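Side-chain contacts in mannan endo-1,4-beta-mannosidase (Bacillus subtilis, PDB 3CBW), which hydrolyses internal beta-1,4-mannosidic linkages at random in mannan, galactomannan and glucomannan, as a secreted enzyme of glycosyl hydrolase family 26: residues D60-R63 with S64-Q68; M151-K154 with I155-L159; K206-H209 with Y210-T214; T328-K331 with G332-W335. The protein carries 3 engineered substitutions. All blocks are in the same frame, centred on the assembly; numbering follows the deposited sequence. Where two conformers were deposited one is given.

Contact 1. Residues D60-R63 with S64-Q68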
loop_
_atom_site.group_PDB
_atom_site.type_symbol
_atom_site.label_atom_id
_atom_site.label_comp_id
_atom_site.label_asym_id
_atom_site.label_seq_id
_atom_site.Cartn_x
_atom_site.Cartn_y
_atom_site.Cartn_z
ATOM N N ASP A 60 18.393 -4.310 -3.858
ATOM C CA ASP A 60 19.795 -4.705 -3.907
ATOM C C ASP A 60 20.665 -3.899 -2.933
ATOM O O ASP A 60 21.573 -4.459 -2.312
ATOM C CB ASP A 60 20.328 -4.638 -5.346
ATOM C CG ASP A 60 19.695 -5.688 -6.264
ATOM O OD1 ASP A 60 19.162 -6.699 -5.753
ATOM O OD2 ASP A 60 19.740 -5.516 -7.501
ATOM N N ARG A 61 20.360 -2.605 -2.780
ATOM C CA ARG A 61 21.053 -1.719 -1.825
ATOM C C ARG A 61 20.796 -2.139 -0.388
ATOM O O ARG A 61 21.691 -2.075 0.446
ATOM C CB ARG A 61 20.608 -0.257 -1.975
ATOM C CG ARG A 61 21.287 0.544 -3.062
ATOM C CD ARG A 61 21.183 2.055 -2.790
ATOM N NE ARG A 61 19.891 2.476 -2.231
ATOM C CZ ARG A 61 19.576 3.737 -1.930
ATOM N NH1 ARG A 61 20.447 4.718 -2.137
ATOM N NH2 ARG A 61 18.382 4.026 -1.430
ATOM N N ILE A 62 19.559 -2.542 -0.092
ATOM C CA ILE A 62 19.228 -3.023 1.244
ATOM C C ILE A 62 19.997 -4.312 1.544
ATOM O O ILE A 62 20.537 -4.497 2.637
ATOM C CB ILE A 62 17.699 -3.215 1.399
ATOM C CG1 ILE A 62 17.000 -1.852 1.338
ATOM C CG2 ILE A 62 17.380 -3.946 2.694
ATOM C CD1 ILE A 62 15.522 -1.922 1.082
ATOM N N ARG A 63 20.072 -5.189 0.546
ATOM C CA ARG A 63 20.829 -6.421 0.696
ATOM C C ARG A 63 22.335 -6.173 0.858
ATOM O O ARG A 63 22.983 -6.834 1.664
ATOM C CB ARG A 63 20.537 -7.380 -0.457
ATOM C CG ARG A 63 21.109 -8.770 -0.234
ATOM C CD ARG A 63 20.594 -9.773 -1.253
ATOM N NE ARG A 63 21.353 -11.024 -1.255
ATOM C CZ ARG A 63 21.204 -12.017 -0.379
ATOM N NH1 ARG A 63 20.320 -11.936 0.612
ATOM N NH2 ARG A 63 21.956 -13.107 -0.494
ATOM N N SER A 64 22.869 -5.214 0.103
ATOM C CA SER A 64 24.278 -4.856 0.235
ATOM C C SER A 64 24.572 -4.255 1.606
ATOM O O SER A 64 25.648 -4.492 2.170
ATOM C CB SER A 64 24.695 -3.898 -0.874
ATOM O OG SER A 64 24.658 -4.556 -2.124
ATOM N N ALA A 65 23.616 -3.508 2.155
ATOM C CA ALA A 65 23.770 -2.871 3.468
ATOM C C ALA A 65 23.551 -3.802 4.659
ATOM O O ALA A 65 24.113 -3.566 5.729
ATOM C CB ALA A 65 22.855 -1.642 3.580
ATOM N N THR A 66 22.729 -4.843 4.494
ATOM C CA THR A 66 22.268 -5.636 5.643
ATOM C C THR A 66 22.405 -7.146 5.472
ATOM O O THR A 66 22.241 -7.909 6.429
ATOM C CB THR A 66 20.765 -5.368 5.953
ATOM O OG1 THR A 66 19.945 -5.963 4.929
ATOM C CG2 THR A 66 20.463 -3.869 6.073
ATOM N N GLY A 67 22.650 -7.585 4.241
ATOM C CA GLY A 67 22.648 -9.010 3.935
ATOM C C GLY A 67 21.265 -9.621 3.754
ATOM O O GLY A 67 21.155 -10.798 3.463
ATOM N N GLN A 68 20.215 -8.822 3.933
ATOM C CA GLN A 68 18.840 -9.290 3.830
ATOM C C GLN A 68 18.100 -8.460 2.807
ATOM O O GLN A 68 18.493 -7.337 2.510
ATOM C CB GLN A 68 18.144 -9.151 5.181
ATOM C CG GLN A 68 18.773 -9.970 6.305
ATOM C CD GLN A 68 18.545 -11.452 6.140
ATOM O OE1 GLN A 68 17.439 -11.901 5.819
ATOM N NE2 GLN A 68 19.592 -12.231 6.364
#

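Contact 2. Residues M151-K154 with I155-L159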
loop_
_atom_site.group_PDB
_atom_site.type_symbol
_atom_site.label_atom_id
_atom_site.label_comp_id
_atom_site.label_asym_id
_atom_site.label_seq_id
_atom_site.Cartn_x
_atom_site.Cartn_y
_atom_site.Cartn_z
ATOM N N MET A 151 -8.261 4.744 -16.975
ATOM C CA MET A 151 -7.135 4.413 -16.093
ATOM C C MET A 151 -7.336 3.057 -15.423
ATOM O O MET A 151 -6.430 2.227 -15.384
ATOM C CB MET A 151 -6.947 5.487 -15.019
ATOM C CG MET A 151 -6.462 6.866 -15.533
ATOM S SD MET A 151 -5.946 8.080 -14.219
ATOM C CE MET A 151 -7.500 8.259 -13.316
ATOM N N LEU A 152 -8.525 2.840 -14.880
ATOM C CA LEU A 152 -8.789 1.591 -14.177
ATOM C C LEU A 152 -8.636 0.395 -15.112
ATOM O O LEU A 152 -8.143 -0.650 -14.701
ATOM C CB LEU A 152 -10.179 1.600 -13.540
ATOM C CG LEU A 152 -10.459 2.694 -12.494
ATOM C CD1 LEU A 152 -11.832 2.495 -11.877
ATOM C CD2 LEU A 152 -9.380 2.739 -11.413
ATOM N N SER A 153 -9.065 0.538 -16.365
ATOM C CA SER A 153 -8.972 -0.552 -17.321
ATOM C C SER A 153 -7.527 -0.938 -17.570
ATOM O O SER A 153 -7.199 -2.119 -17.620
ATOM C CB SER A 153 -9.647 -0.166 -18.633
ATOM O OG SER A 153 -9.660 -1.269 -19.510
ATOM N N LYS A 154 -6.653 0.055 -17.722
ATOM C CA LYS A 154 -5.251 -0.228 -17.976
ATOM C C LYS A 154 -4.574 -0.838 -16.742
ATOM O O LYS A 154 -3.754 -1.741 -16.861
ATOM C CB LYS A 154 -4.526 1.037 -18.445
ATOM C CG LYS A 154 -3.174 0.759 -19.054
ATOM C CD LYS A 154 -2.548 2.011 -19.639
ATOM C CE LYS A 154 -1.175 1.691 -20.180
ATOM N NZ LYS A 154 -0.475 2.937 -20.627
ATOM N N ILE A 155 -4.928 -0.335 -15.564
ATOM C CA ILE A 155 -4.450 -0.894 -14.296
ATOM C C ILE A 155 -4.859 -2.365 -14.187
ATOM O O ILE A 155 -4.028 -3.231 -13.881
ATOM C CB ILE A 155 -4.978 -0.073 -13.087
ATOM C CG1 ILE A 155 -4.305 1.305 -13.061
ATOM C CG2 ILE A 155 -4.727 -0.824 -11.776
ATOM C CD1 ILE A 155 -5.088 2.339 -12.283
ATOM N N ALA A 156 -6.128 -2.647 -14.473
ATOM C CA ALA A 156 -6.633 -4.014 -14.391
ATOM C C ALA A 156 -5.926 -4.932 -15.378
ATOM O O ALA A 156 -5.632 -6.073 -15.046
ATOM C CB ALA A 156 -8.127 -4.053 -14.615
ATOM N N ASP A 157 -5.626 -4.434 -16.581
ATOM C CA ASP A 157 -4.874 -5.236 -17.557
ATOM C C ASP A 157 -3.525 -5.632 -16.958
ATOM O O ASP A 157 -3.072 -6.765 -17.110
ATOM C CB ASP A 157 -4.640 -4.461 -18.857
ATOM C CG ASP A 157 -5.911 -4.235 -19.675
ATOM O OD1 ASP A 157 -6.977 -4.813 -19.385
ATOM O OD2 ASP A 157 -5.815 -3.451 -20.651
ATOM N N GLY A 158 -2.878 -4.694 -16.268
ATOM C CA GLY A 158 -1.610 -4.992 -15.609
ATOM C C GLY A 158 -1.787 -5.999 -14.488
ATOM O O GLY A 158 -1.028 -6.956 -14.380
ATOM N N LEU A 159 -2.796 -5.797 -13.656
ATOM C CA LEU A 159 -3.023 -6.713 -12.533
ATOM C C LEU A 159 -3.324 -8.141 -12.999
ATOM O O LEU A 159 -2.898 -9.123 -12.370
ATOM C CB LEU A 159 -4.107 -6.190 -11.588
ATOM C CG LEU A 159 -3.762 -4.867 -10.893
ATOM C CD1 LEU A 159 -4.957 -4.344 -10.134
ATOM C CD2 LEU A 159 -2.577 -5.011 -9.971
HETATM O O HOH W 1 -7.433 -1.235 -21.042
#

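Contact 3. Residues K206-H209 with Y210-T214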
loop_
_atom_site.group_PDB
_atom_site.type_symbol
_atom_site.label_atom_id
_atom_site.label_comp_id
_atom_site.label_asym_id
_atom_site.label_seq_id
_atom_site.Cartn_x
_atom_site.Cartn_y
_atom_site.Cartn_z
ATOM N N LYS A 206 -16.110 1.984 -5.874
ATOM C CA LYS A 206 -16.139 1.928 -7.336
ATOM C C LYS A 206 -14.902 1.199 -7.866
ATOM O O LYS A 206 -14.988 0.354 -8.764
ATOM C CB LYS A 206 -16.206 3.346 -7.886
ATOM C CG LYS A 206 -16.213 3.466 -9.391
ATOM C CD LYS A 206 -16.462 4.921 -9.773
ATOM C CE LYS A 206 -16.542 5.110 -11.251
ATOM N NZ LYS A 206 -17.890 4.775 -11.795
ATOM N N ILE A 207 -13.744 1.506 -7.295
ATOM C CA ILE A 207 -12.534 0.807 -7.701
ATOM C C ILE A 207 -12.586 -0.664 -7.265
ATOM O O ILE A 207 -12.207 -1.554 -8.031
ATOM C CB ILE A 207 -11.264 1.515 -7.198
ATOM C CG1 ILE A 207 -11.154 2.901 -7.855
ATOM C CG2 ILE A 207 -10.024 0.645 -7.449
ATOM C CD1 ILE A 207 -9.915 3.683 -7.473
ATOM N N TYR A 208 -13.048 -0.922 -6.042
ATOM C CA TYR A 208 -13.195 -2.304 -5.573
ATOM C C TYR A 208 -14.078 -3.104 -6.545
ATOM O O TYR A 208 -13.720 -4.214 -6.948
ATOM C CB TYR A 208 -13.755 -2.361 -4.141
ATOM C CG TYR A 208 -13.946 -3.789 -3.684
ATOM C CD1 TYR A 208 -12.927 -4.482 -3.030
ATOM C CD2 TYR A 208 -15.138 -4.476 -3.958
ATOM C CE1 TYR A 208 -13.095 -5.810 -2.636
ATOM C CE2 TYR A 208 -15.306 -5.811 -3.585
ATOM C CZ TYR A 208 -14.282 -6.461 -2.912
ATOM O OH TYR A 208 -14.429 -7.784 -2.532
ATOM N N HIS A 209 -15.223 -2.542 -6.925
ATOM C CA HIS A 209 -16.143 -3.251 -7.816
ATOM C C HIS A 209 -15.603 -3.384 -9.220
ATOM O O HIS A 209 -15.809 -4.424 -9.853
ATOM C CB HIS A 209 -17.519 -2.592 -7.806
ATOM C CG HIS A 209 -18.225 -2.763 -6.509
ATOM N ND1 HIS A 209 -18.840 -1.725 -5.842
ATOM C CD2 HIS A 209 -18.380 -3.858 -5.733
ATOM C CE1 HIS A 209 -19.357 -2.180 -4.715
ATOM N NE2 HIS A 209 -19.093 -3.472 -4.624
ATOM N N TYR A 210 -14.890 -2.377 -9.708
ATOM C CA TYR A 210 -14.296 -2.482 -11.027
ATOM C C TYR A 210 -13.288 -3.629 -11.045
ATOM O O TYR A 210 -13.301 -4.478 -11.942
ATOM C CB TYR A 210 -13.608 -1.171 -11.410
ATOM C CG TYR A 210 -13.215 -1.107 -12.863
ATOM C CD1 TYR A 210 -14.043 -0.474 -13.786
ATOM C CD2 TYR A 210 -12.024 -1.675 -13.324
ATOM C CE1 TYR A 210 -13.712 -0.402 -15.126
ATOM C CE2 TYR A 210 -11.674 -1.613 -14.683
ATOM C CZ TYR A 210 -12.537 -0.970 -15.576
ATOM O OH TYR A 210 -12.246 -0.870 -16.920
ATOM N N MET A 211 -12.387 -3.655 -10.064
ATOM C CA MET A 211 -11.333 -4.666 -10.061
ATOM C C MET A 211 -11.877 -6.061 -9.777
ATOM O O MET A 211 -11.489 -7.023 -10.426
ATOM C CB MET A 211 -10.250 -4.307 -9.041
ATOM C CG MET A 211 -9.470 -3.025 -9.361
ATOM S SD MET A 211 -8.682 -2.919 -11.061
ATOM C CE MET A 211 -8.466 -1.085 -11.135
ATOM N N THR A 212 -12.758 -6.168 -8.792
ATOM C CA THR A 212 -13.220 -7.462 -8.311
ATOM C C THR A 212 -14.308 -8.039 -9.215
ATOM O O THR A 212 -14.234 -9.203 -9.614
ATOM C CB THR A 212 -13.718 -7.332 -6.858
ATOM O OG1 THR A 212 -12.676 -6.754 -6.064
ATOM C CG2 THR A 212 -14.113 -8.672 -6.281
ATOM N N ASP A 213 -15.309 -7.227 -9.542
ATOM C CA ASP A 213 -16.470 -7.746 -10.266
ATOM C C ASP A 213 -16.323 -7.561 -11.770
ATOM O O ASP A 213 -16.332 -8.542 -12.509
ATOM C CB ASP A 213 -17.743 -7.108 -9.721
ATOM C CG ASP A 213 -17.983 -7.471 -8.271
ATOM O OD1 ASP A 213 -17.654 -8.616 -7.878
ATOM O OD2 ASP A 213 -18.497 -6.616 -7.527
ATOM N N THR A 214 -16.135 -6.337 -12.235
ATOM C CA THR A 214 -15.989 -6.102 -13.681
ATOM C C THR A 214 -14.809 -6.877 -14.249
ATOM O O THR A 214 -14.908 -7.461 -15.336
ATOM C CB THR A 214 -15.839 -4.598 -13.983
ATOM O OG1 THR A 214 -16.938 -3.890 -13.399
ATOM C CG2 THR A 214 -15.774 -4.317 -15.493
#

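Contact 4. Residues T328-K331 with G332-W335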
loop_
_atom_site.group_PDB
_atom_site.type_symbol
_atom_site.label_atom_id
_atom_site.label_comp_id
_atom_site.label_asym_id
_atom_site.label_seq_id
_atom_site.Cartn_x
_atom_site.Cartn_y
_atom_site.Cartn_z
ATOM N N THR A 328 11.749 -9.062 12.743
ATOM C CA THR A 328 11.652 -8.725 11.323
ATOM C C THR A 328 11.714 -9.970 10.443
ATOM O O THR A 328 12.621 -10.791 10.569
ATOM C CB THR A 328 12.741 -7.715 10.955
ATOM O OG1 THR A 328 12.631 -6.593 11.834
ATOM C CG2 THR A 328 12.587 -7.238 9.517
ATOM N N LEU A 329 10.737 -10.095 9.551
ATOM C CA LEU A 329 10.663 -11.196 8.616
ATOM C C LEU A 329 11.024 -10.676 7.228
ATOM O O LEU A 329 10.370 -9.765 6.703
ATOM C CB LEU A 329 9.248 -11.773 8.659
ATOM C CG LEU A 329 8.969 -13.090 7.944
ATOM C CD1 LEU A 329 7.715 -13.752 8.506
ATOM C CD2 LEU A 329 8.865 -12.918 6.428
ATOM N N ASN A 330 12.059 -11.265 6.633
ATOM C CA ASN A 330 12.611 -10.792 5.373
ATOM C C ASN A 330 12.309 -11.737 4.216
ATOM O O ASN A 330 11.724 -12.809 4.409
ATOM C CB ASN A 330 14.114 -10.556 5.540
ATOM C CG ASN A 330 14.399 -9.493 6.573
ATOM O OD1 ASN A 330 13.756 -8.447 6.583
ATOM N ND2 ASN A 330 15.334 -9.760 7.464
ATOM N N LYS A 331 12.661 -11.312 3.006
ATOM C CA LYS A 331 12.469 -12.128 1.819
ATOM C C LYS A 331 13.060 -13.515 2.056
ATOM O O LYS A 331 14.179 -13.642 2.564
ATOM C CB LYS A 331 13.158 -11.467 0.627
ATOM C CG LYS A 331 12.744 -12.029 -0.725
ATOM C CD LYS A 331 13.624 -11.474 -1.841
ATOM C CE LYS A 331 13.082 -11.838 -3.229
ATOM N NZ LYS A 331 14.065 -11.453 -4.292
ATOM N N GLY A 332 12.293 -14.540 1.700
ATOM C CA GLY A 332 12.722 -15.933 1.875
ATOM C C GLY A 332 12.231 -16.574 3.165
ATOM O O GLY A 332 12.471 -17.769 3.393
ATOM N N GLU A 333 11.561 -15.801 4.022
ATOM C CA GLU A 333 11.093 -16.299 5.326
ATOM C C GLU A 333 9.570 -16.461 5.411
ATOM O O GLU A 333 9.022 -16.665 6.497
ATOM C CB GLU A 333 11.606 -15.412 6.463
ATOM C CG GLU A 333 13.118 -15.347 6.553
ATOM C CD GLU A 333 13.586 -14.673 7.830
ATOM O OE1 GLU A 333 13.361 -13.458 7.987
ATOM O OE2 GLU A 333 14.176 -15.366 8.692
ATOM N N ILE A 334 8.892 -16.398 4.273
ATOM C CA ILE A 334 7.447 -16.630 4.217
ATOM C C ILE A 334 7.238 -18.136 4.111
ATOM O O ILE A 334 6.544 -18.736 4.931
ATOM C CB ILE A 334 6.782 -15.885 3.033
ATOM C CG1 ILE A 334 7.023 -14.375 3.171
ATOM C CG2 ILE A 334 5.291 -16.178 2.979
ATOM C CD1 ILE A 334 6.589 -13.548 1.970
ATOM N N TRP A 335 7.868 -18.728 3.099
ATOM C CA TRP A 335 7.856 -20.170 2.876
ATOM C C TRP A 335 9.152 -20.774 3.384
ATOM O O TRP A 335 10.219 -20.158 3.299
ATOM C CB TRP A 335 7.711 -20.478 1.379
ATOM C CG TRP A 335 6.565 -19.757 0.736
ATOM C CD1 TRP A 335 6.599 -18.524 0.144
ATOM C CD2 TRP A 335 5.207 -20.205 0.653
ATOM N NE1 TRP A 335 5.347 -18.186 -0.314
ATOM C CE2 TRP A 335 4.473 -19.199 -0.016
ATOM C CE3 TRP A 335 4.541 -21.369 1.063
ATOM C CZ2 TRP A 335 3.101 -19.317 -0.275
ATOM C CZ3 TRP A 335 3.176 -21.485 0.803
ATOM C CH2 TRP A 335 2.473 -20.463 0.142
HETATM O O HOH W 2 14.229 -13.021 10.501
#

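Contact 1. Residues D60-R63 with S64-Q68
The hydroxyl of T66 turns back on the carbonyl of I62, one turn earlier, at the C-terminal end of helix 57-66, the helix of a beta-alpha-beta unit in the TIM barrel. T66 OG1 donates to I62 O at 2.8 Å and approaches it from above the carbonyl plane, 43° out of it. Its chi1 of 72° sets OG1 between the backbone N and the carbonyl carbon, where T66 OG1 can also accept from Q68 N at 3.0 Å; this second bond closes an ST turn. Replacing T66 by a valine would probably leave Q68 N without its acceptor and loosen the turn that takes the chain off the helix. Two residues before I62, D60 O accepts from S64 N at 2.8 Å; S64 OG may also donate to D60 O, but this is doubtful because S64 has two conformers. G67 has a positive phi of 80°, and G67 N still bonds R63 O at 2.7 Å. I62 lies side by side with T66, and both side chains rest on Y323 of helix 319-324. Beyond G67 the chain folds back so far that R63 CA makes a C-H...O contact of 3.1 Å with Q68 O.

Contact 2. Residues M151-K154 with I155-L159
I155 is packed against the turn of helix that precedes it, and each atom along its longer branch has a backbone neighbour there. I155 CB lies 3.6 Å from L152 O. With chi1 at -70°, CG1 stands opposite the carbonyl carbon of its own residue and beside its N, which carries the branch back along the helix: I155 CG1 comes to 3.3 Å from M151 O. I155 CD1 stays over the same oxygen and, further out, reaches L152 CD2 at 4.4 Å, a loose apolar touch. M151 O is meanwhile engaged by I155 N at 3.0 Å, in a nearly straight bond (168° at the hydrogen). A water links S153 and D157, another i to i+4 pair: it lies 2.7 Å from S153 OG and donates to D157 OD2 at 2.8 Å, spanning a step that the two side chains do not bridge directly. The other carboxylate oxygen of D157 is held in a salt bridge by R215. These residues belong to helix 143-163 of the TIM barrel. I155 faces inward onto Y77 of strand 72-79 and L113 of strand 108-114, while L152 and S153 meet Y210, and A156 meets M211, on helix 194-214.

Contact 3. Residues K206-H209 with Y210-T214
T212 lies against one face of the Y208 ring, one turn further along helix 194-214, a helix packed on the outside of the TIM barrel. The two side chains are inclined to each other, and T212 OG1 lies 3.4 Å from the plane of the Y208 ring, over its centre. T212 CB is 4.2 Å from the ring centroid and 21° off the normal, which makes a CH-pi contact over the same face. Chi1 of 178° on Y208 puts CG opposite the backbone N and lays the ring out over the following turn. T212 OG1 donates to Y208 O at 2.9 Å, while T212 N bonds the same oxygen from the other face of its plane. A leucine in place of Y208 lacks the ring, and the T212 hydroxyl would probably lose its aromatic cover and W222 of strand 220-224 its ring neighbour. H209 and D213 instead run side by side in the same direction, with imidazole and carboxylate planes only 16° apart; D213 OD2 approaches H209 CD2 at 3.3 Å, whereas H209 NE2 is 4.3 Å from D213 OD2, too far for a direct bond between the polar atoms. I207 and M211 also point the same way, with CG2 of I207 4.2 Å from CG of M211. The last turn widens to pi type: H209 O accepts D213 N at 2.9 Å and also T214 N at 3.1 Å, the latter in the carbonyl plane.

Contact 4. Residues T328-K331 with G332-W335
A type II beta turn from N330 to E333 reverses the chain just after strand 328-329, and the side chain of E333 reaches back over it to the strand end. E333 OE1 accepts from N330 N at 2.9 Å through its anti lone pair, with an almost straight angle of 174° at the hydrogen. The turn's own backbone bond runs the other way, from E333 N to N330 O at 3.0 Å, so the two residues are tied by a reciprocal pair. Chi1 of -60° sets E333 CG beside its own N, and the chain then runs out extended to carry the carboxylate to N330 N. G332 takes a phi of 95°, at which a side-chain CB would collide with K331 O. Strand 328-329 lies parallel to strand 41-49 in the barrel sheet, and S43 of that strand bonds N330 OD1. The L329 and E333 side chains run antiparallel alongside one another, with L329 CD2 3.7 Å from E333 CB. L329 CD2 also reaches I334 CG1 at 4.0 Å, and both L329 and I334 rest on W29 of helix 21-32. The extended K331 side chain ends in a cation-pi contact with Y102.

The four contacts form two separate pairs. Contacts 2 and 3 have centres 11 Å apart and touch directly where helices 143-163 and 194-214 pack: S153 CB lies 3.2 Å from Y210 OH. Contacts 1 and 4, centres 14 Å apart, meet through a weak hydrogen bond from N330 ND2 to Q68 OE1. Contact 3 lies across the chain's centre from contact 1, about 37 Å between centres. Contact 1 comes nearest to a probable substrate-binding residue, with the side chain of R61 about 6 Å from that of N308; the side chain of M151 in contact 2 is about 9 Å from that of H114, another such residue. Contact 4 lies away from these sites.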